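Local coordinates for RagA protein (Porphyromonas gingivalis, PDB 6SLN) that probably works as a TonB-dependent outer-membrane transporter, a plugged beta-barrel that imports nutrients, likely oligopeptides, into the periplasm, at residues D701-T706 against N760-E765; E145-G150 against G736-L741. One frame throughout, in Å; residues are numbered along the deposited sequence.

Contact 1. Residues D701-T706 against N760-E765; sequences DFYVRT and NYNRQE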
loop_
_atom_site.group_PDB
_atom_site.type_symbol
_atom_site.label_atom_id
_atom_site.label_comp_id
_atom_site.label_asym_id
_atom_site.label_seq_id
_atom_site.Cartn_x
_atom_site.Cartn_y
_atom_site.Cartn_z
ATOM N N ASP A 701 -50.094 12.050 12.827
ATOM C CA ASP A 701 -49.435 13.011 11.947
ATOM C C ASP A 701 -49.747 12.629 10.509
ATOM O O ASP A 701 -49.327 11.567 10.047
ATOM C CB ASP A 701 -47.927 13.031 12.183
ATOM C CG ASP A 701 -47.515 14.070 13.199
ATOM O OD1 ASP A 701 -47.417 15.258 12.816
ATOM O OD2 ASP A 701 -47.304 13.701 14.380
ATOM N N PHE A 702 -50.490 13.476 9.812
ATOM C CA PHE A 702 -50.728 13.316 8.387
ATOM C C PHE A 702 -49.727 14.175 7.633
ATOM O O PHE A 702 -49.591 15.370 7.912
ATOM C CB PHE A 702 -52.158 13.714 8.015
ATOM C CG PHE A 702 -52.409 13.790 6.525
ATOM C CD1 PHE A 702 -52.686 12.641 5.794
ATOM C CD2 PHE A 702 -52.361 15.014 5.851
ATOM C CE1 PHE A 702 -52.917 12.711 4.410
ATOM C CE2 PHE A 702 -52.590 15.090 4.472
ATOM C CZ PHE A 702 -52.872 13.934 3.754
ATOM N N TYR A 703 -49.046 13.574 6.668
ATOM C CA TYR A 703 -48.069 14.302 5.881
ATOM C C TYR A 703 -48.278 14.040 4.400
ATOM O O TYR A 703 -48.889 13.045 3.998
ATOM C CB TYR A 703 -46.647 13.895 6.246
ATOM C CG TYR A 703 -46.362 12.456 5.916
ATOM C CD1 TYR A 703 -45.853 12.095 4.678
ATOM C CD2 TYR A 703 -46.617 11.455 6.838
ATOM C CE1 TYR A 703 -45.601 10.780 4.370
ATOM C CE2 TYR A 703 -46.361 10.137 6.542
ATOM C CZ TYR A 703 -45.853 9.803 5.312
ATOM O OH TYR A 703 -45.599 8.484 5.020
ATOM N N VAL A 704 -47.727 14.941 3.590
ATOM C CA VAL A 704 -47.598 14.736 2.152
ATOM C C VAL A 704 -46.260 15.317 1.731
ATOM O O VAL A 704 -45.971 16.493 1.991
ATOM C CB VAL A 704 -48.740 15.359 1.329
ATOM C CG1 VAL A 704 -48.912 16.823 1.659
ATOM C CG2 VAL A 704 -48.452 15.176 -0.152
ATOM N N ARG A 705 -45.446 14.491 1.092
ATOM C CA ARG A 705 -44.049 14.778 0.819
ATOM C C ARG A 705 -43.830 14.652 -0.681
ATOM O O ARG A 705 -44.237 13.660 -1.295
ATOM C CB ARG A 705 -43.149 13.822 1.635
ATOM C CG ARG A 705 -41.881 13.377 0.967
ATOM C CD ARG A 705 -41.103 12.433 1.866
ATOM N NE ARG A 705 -39.707 12.371 1.443
ATOM C CZ ARG A 705 -38.890 11.373 1.739
ATOM N NH1 ARG A 705 -39.333 10.363 2.469
ATOM N NH2 ARG A 705 -37.633 11.392 1.311
ATOM N N THR A 706 -43.223 15.666 -1.271
ATOM C CA THR A 706 -43.078 15.738 -2.713
ATOM C C THR A 706 -41.616 15.920 -3.069
ATOM O O THR A 706 -40.924 16.747 -2.467
ATOM C CB THR A 706 -43.879 16.897 -3.280
ATOM O OG1 THR A 706 -45.079 17.060 -2.508
ATOM C CG2 THR A 706 -44.226 16.625 -4.730
ATOM N N ASN A 760 -47.535 3.291 10.755
ATOM C CA ASN A 760 -47.542 4.225 9.635
ATOM C C ASN A 760 -48.012 3.515 8.375
ATOM O O ASN A 760 -47.569 2.400 8.085
ATOM C CB ASN A 760 -46.163 4.834 9.382
ATOM C CG ASN A 760 -46.030 5.450 7.973
ATOM O OD1 ASN A 760 -45.600 4.790 7.023
ATOM N ND2 ASN A 760 -46.392 6.722 7.848
ATOM N N TYR A 761 -48.905 4.164 7.632
ATOM C CA TYR A 761 -49.189 3.801 6.255
ATOM C C TYR A 761 -48.534 4.813 5.318
ATOM O O TYR A 761 -48.434 6.000 5.641
ATOM C CB TYR A 761 -50.695 3.758 5.989
ATOM C CG TYR A 761 -51.020 3.435 4.547
ATOM C CD1 TYR A 761 -50.888 2.145 4.068
ATOM C CD2 TYR A 761 -51.440 4.423 3.663
ATOM C CE1 TYR A 761 -51.171 1.838 2.758
ATOM C CE2 TYR A 761 -51.722 4.124 2.340
ATOM C CZ TYR A 761 -51.586 2.824 1.894
ATOM O OH TYR A 761 -51.858 2.493 0.580
ATOM N N ASN A 762 -48.086 4.351 4.150
ATOM C CA ASN A 762 -47.500 5.277 3.191
ATOM C C ASN A 762 -47.784 4.855 1.760
ATOM O O ASN A 762 -47.420 3.746 1.355
ATOM C CB ASN A 762 -46.004 5.396 3.394
ATOM C CG ASN A 762 -45.414 6.465 2.517
ATOM O OD1 ASN A 762 -45.387 7.633 2.890
ATOM N ND2 ASN A 762 -44.986 6.082 1.319
ATOM N N ARG A 763 -48.370 5.765 0.981
ATOM C CA ARG A 763 -48.662 5.535 -0.431
ATOM C C ARG A 763 -47.672 6.324 -1.274
ATOM O O ARG A 763 -47.628 7.556 -1.196
ATOM C CB ARG A 763 -50.098 5.933 -0.784
ATOM C CG ARG A 763 -50.575 5.473 -2.173
ATOM C CD ARG A 763 -50.286 3.996 -2.407
ATOM N NE ARG A 763 -51.011 3.364 -3.519
ATOM C CZ ARG A 763 -51.032 3.829 -4.765
ATOM N NH1 ARG A 763 -50.407 4.963 -5.068
ATOM N NH2 ARG A 763 -51.685 3.166 -5.705
ATOM N N GLN A 764 -46.889 5.603 -2.072
ATOM C CA GLN A 764 -45.924 6.162 -3.007
ATOM C C GLN A 764 -46.594 6.419 -4.354
ATOM O O GLN A 764 -47.550 5.738 -4.730
ATOM C CB GLN A 764 -44.754 5.192 -3.181
ATOM C CG GLN A 764 -43.454 5.801 -3.621
ATOM C CD GLN A 764 -42.551 4.787 -4.305
ATOM O OE1 GLN A 764 -42.739 4.481 -5.490
ATOM N NE2 GLN A 764 -41.567 4.255 -3.560
ATOM N N GLU A 765 -46.087 7.419 -5.081
ATOM C CA GLU A 765 -46.605 7.696 -6.420
ATOM C C GLU A 765 -45.509 8.417 -7.198
ATOM O O GLU A 765 -45.306 9.621 -7.013
ATOM C CB GLU A 765 -47.889 8.520 -6.389
ATOM C CG GLU A 765 -48.518 8.708 -7.801
ATOM C CD GLU A 765 -49.685 9.701 -7.867
ATOM O OE1 GLU A 765 -50.388 9.901 -6.855
ATOM O OE2 GLU A 765 -49.904 10.276 -8.952
#
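The phenol of Tyr703 reaches across the inner wall of the TonB-dependent receptor beta-barrel to the amides of Asn760 and Asn762. Its carrier, strand 696-715, and strand 752-764 are next-but-one neighbours, with strand 732-746 between them. Their short segments therefore run in roughly the same direction, inclined by 27°, with axes 9.4 Å apart, and the tyrosine spans most of the gap to the short asparagine side chains. Tyr703 OH is modelled as donor to Asn762 OD1, but the 2.3 Å between Tyr703 OH and Asn762 OD1 is too short to be taken literally at this resolution. Asn760 ND2 gives the same hydroxyl a weak hydrogen bond, 3.4 Å from Tyr703 OH. Both partners sit at the ring edge, near its plane, and the two amides lie almost coplanar with the phenol.

The first torsion sets CG of Tyr703 between the backbone N and the carbonyl carbon (chi1 64°) and swings the aromatic over the intervening strand, the second turning its face to it. There the backbone partner of Tyr703 is Gly736, whose CA lies 3.5 Å from Tyr703 CZ. An aromatic lying over a glycine on the adjacent strand resembles the mortise-tenon joints of outer-membrane barrels. The opposite face of the ring stacks with His147 of the plug, so the phenol is held between barrel wall and plug.

Further out, each asparagine is positioned by strand 732-746. The amide of Asn762 uses ND2 to bond Asn734 OD1, an arrangement consistent with OD1 being the atom turned to the tyrosine. Asn760 has its stronger partner in Asp738, the phenol taking the lesser share of ND2. Its CG is swung away from the backbone N (chi1 162°), and Asn760 ND2 ends hydrogen-bonded to Asp738 OD2.

Contact 2. Residues E145-G150 against G736-L741; sequences EIHGTG and GVDLSL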
loop_
_atom_site.group_PDB
_atom_site.type_symbol
_atom_site.label_atom_id
_atom_site.label_comp_id
_atom_site.label_asym_id
_atom_site.label_seq_id
_atom_site.Cartn_x
_atom_site.Cartn_y
_atom_site.Cartn_z
ATOM N N GLU A 145 -35.714 4.318 6.098
ATOM C CA GLU A 145 -36.471 5.268 5.280
ATOM C C GLU A 145 -37.554 5.900 6.149
ATOM O O GLU A 145 -38.391 5.185 6.713
ATOM C CB GLU A 145 -37.108 4.592 4.053
ATOM C CG GLU A 145 -36.131 4.016 3.018
ATOM C CD GLU A 145 -36.838 3.317 1.864
ATOM O OE1 GLU A 145 -38.027 2.985 2.022
ATOM O OE2 GLU A 145 -36.216 3.085 0.803
ATOM N N ILE A 146 -37.538 7.230 6.255
ATOM C CA ILE A 146 -38.510 7.987 7.040
ATOM C C ILE A 146 -39.581 8.534 6.098
ATOM O O ILE A 146 -39.285 9.373 5.236
ATOM C CB ILE A 146 -37.819 9.119 7.817
ATOM C CG1 ILE A 146 -36.854 8.522 8.851
ATOM C CG2 ILE A 146 -38.852 10.099 8.424
ATOM C CD1 ILE A 146 -36.039 9.537 9.591
ATOM N N HIS A 147 -40.826 8.072 6.270
ATOM C CA HIS A 147 -41.955 8.440 5.396
ATOM C C HIS A 147 -41.662 8.096 3.931
ATOM O O HIS A 147 -41.741 8.952 3.048
ATOM C CB HIS A 147 -42.316 9.928 5.515
ATOM C CG HIS A 147 -42.873 10.340 6.844
ATOM N ND1 HIS A 147 -42.875 11.654 7.263
ATOM C CD2 HIS A 147 -43.459 9.628 7.835
ATOM C CE1 HIS A 147 -43.437 11.736 8.455
ATOM N NE2 HIS A 147 -43.801 10.522 8.826
ATOM N N GLY A 148 -41.292 6.841 3.676
ATOM C CA GLY A 148 -41.163 6.343 2.319
ATOM C C GLY A 148 -39.795 6.570 1.706
ATOM O O GLY A 148 -38.875 7.130 2.308
ATOM N N THR A 149 -39.660 6.103 0.463
ATOM C CA THR A 149 -38.474 6.363 -0.344
ATOM C C THR A 149 -38.676 7.695 -1.042
ATOM O O THR A 149 -39.635 7.856 -1.802
ATOM C CB THR A 149 -38.241 5.270 -1.387
ATOM O OG1 THR A 149 -38.155 3.996 -0.742
ATOM C CG2 THR A 149 -36.944 5.511 -2.138
ATOM N N GLY A 150 -37.794 8.645 -0.782
ATOM C CA GLY A 150 -37.995 9.934 -1.403
ATOM C C GLY A 150 -37.422 10.089 -2.795
ATOM O O GLY A 150 -37.554 11.169 -3.381
ATOM N N GLY A 736 -48.968 9.725 3.498
ATOM C CA GLY A 736 -49.074 8.715 4.531
ATOM C C GLY A 736 -49.512 9.297 5.858
ATOM O O GLY A 736 -49.752 10.502 5.989
ATOM N N VAL A 737 -49.599 8.402 6.850
ATOM C CA VAL A 737 -50.137 8.695 8.174
ATOM C C VAL A 737 -49.179 8.161 9.235
ATOM O O VAL A 737 -48.538 7.125 9.036
ATOM C CB VAL A 737 -51.540 8.087 8.336
ATOM C CG1 VAL A 737 -51.950 8.056 9.793
ATOM C CG2 VAL A 737 -52.540 8.898 7.519
ATOM N N ASP A 738 -49.059 8.884 10.347
ATOM C CA ASP A 738 -48.194 8.526 11.465
ATOM C C ASP A 738 -49.062 8.411 12.707
ATOM O O ASP A 738 -49.575 9.423 13.191
ATOM C CB ASP A 738 -47.110 9.581 11.681
ATOM C CG ASP A 738 -45.849 9.308 10.885
ATOM O OD1 ASP A 738 -44.814 9.962 11.173
ATOM O OD2 ASP A 738 -45.892 8.459 9.970
ATOM N N LEU A 739 -49.221 7.200 13.240
ATOM C CA LEU A 739 -50.007 6.988 14.451
ATOM C C LEU A 739 -49.123 6.408 15.546
ATOM O O LEU A 739 -48.366 5.462 15.304
ATOM C CB LEU A 739 -51.204 6.068 14.198
ATOM C CG LEU A 739 -52.017 5.796 15.465
ATOM C CD1 LEU A 739 -52.465 7.099 16.112
ATOM C CD2 LEU A 739 -53.215 4.919 15.171
ATOM N N SER A 740 -49.230 6.971 16.749
ATOM C CA SER A 740 -48.396 6.577 17.876
ATOM C C SER A 740 -49.241 6.604 19.142
ATOM O O SER A 740 -49.956 7.579 19.395
ATOM C CB SER A 740 -47.174 7.507 17.985
ATOM O OG SER A 740 -46.596 7.469 19.271
ATOM N N LEU A 741 -49.185 5.513 19.911
ATOM C CA LEU A 741 -49.953 5.357 21.139
ATOM C C LEU A 741 -49.058 4.821 22.244
ATOM O O LEU A 741 -48.239 3.924 22.018
ATOM C CB LEU A 741 -51.129 4.403 20.953
ATOM C CG LEU A 741 -51.879 4.559 19.636
ATOM C CD1 LEU A 741 -52.779 3.358 19.414
ATOM C CD2 LEU A 741 -52.672 5.872 19.622
#
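His147 presents its imidazole edge to the carboxylate of Asp738, a buried hydrogen bond between the plug domain and the inner wall of the beta-barrel. The donor is His147 NE2, 2.6 Å from Asp738 OD1, and the bond is nearly straight, with 173° at the hydrogen. The acceptor lies close to the ring plane of the histidine, yet NE2 stands above the carboxylate plane; the two flat groups are turned 52° apart. The side chain of Asp738 sets out toward the plug segment, while the imidazole arrives by its own torsion: CG lies opposite the carbonyl carbon (chi1 -67°), and the far nitrogen is carried to the wall.

The carboxylate is well supplied with partners. Lys187 NZ forms a salt bridge to OD1, and OD2 is engaged by Asn760, an environment that probably stabilises the negative charge. On the plug side, His147 directly follows strand 143-146, where the chain turns with a left-handed backbone conformation. Its carbonyl O accepts a bond from Arg705 of the barrel. The turn is also tied within itself, Thr149 OG1 donating to Glu145 OE2 at 2.6 Å.

In the fold
The centres of contacts 1 and 2 are about 6 Å apart, and their segments alternate along the chain: 145-150, 701-706, 736-741, 760-765. The last three lie on successive antiparallel neighbours of the barrel wall, strands 696-715, 732-746 and 752-764. Segment 736-741 thus occupies the gap spanned by contact 1, while contact 2 joins the middle strand to the plug, nearly 600 residues earlier in sequence. Asp701 N and Asp738 O, 2.7 Å apart, link the two contacts through the sheet. Together they form one polar patch where plug meets wall, consistent with the plug being seated inside the barrel in a TonB-dependent receptor.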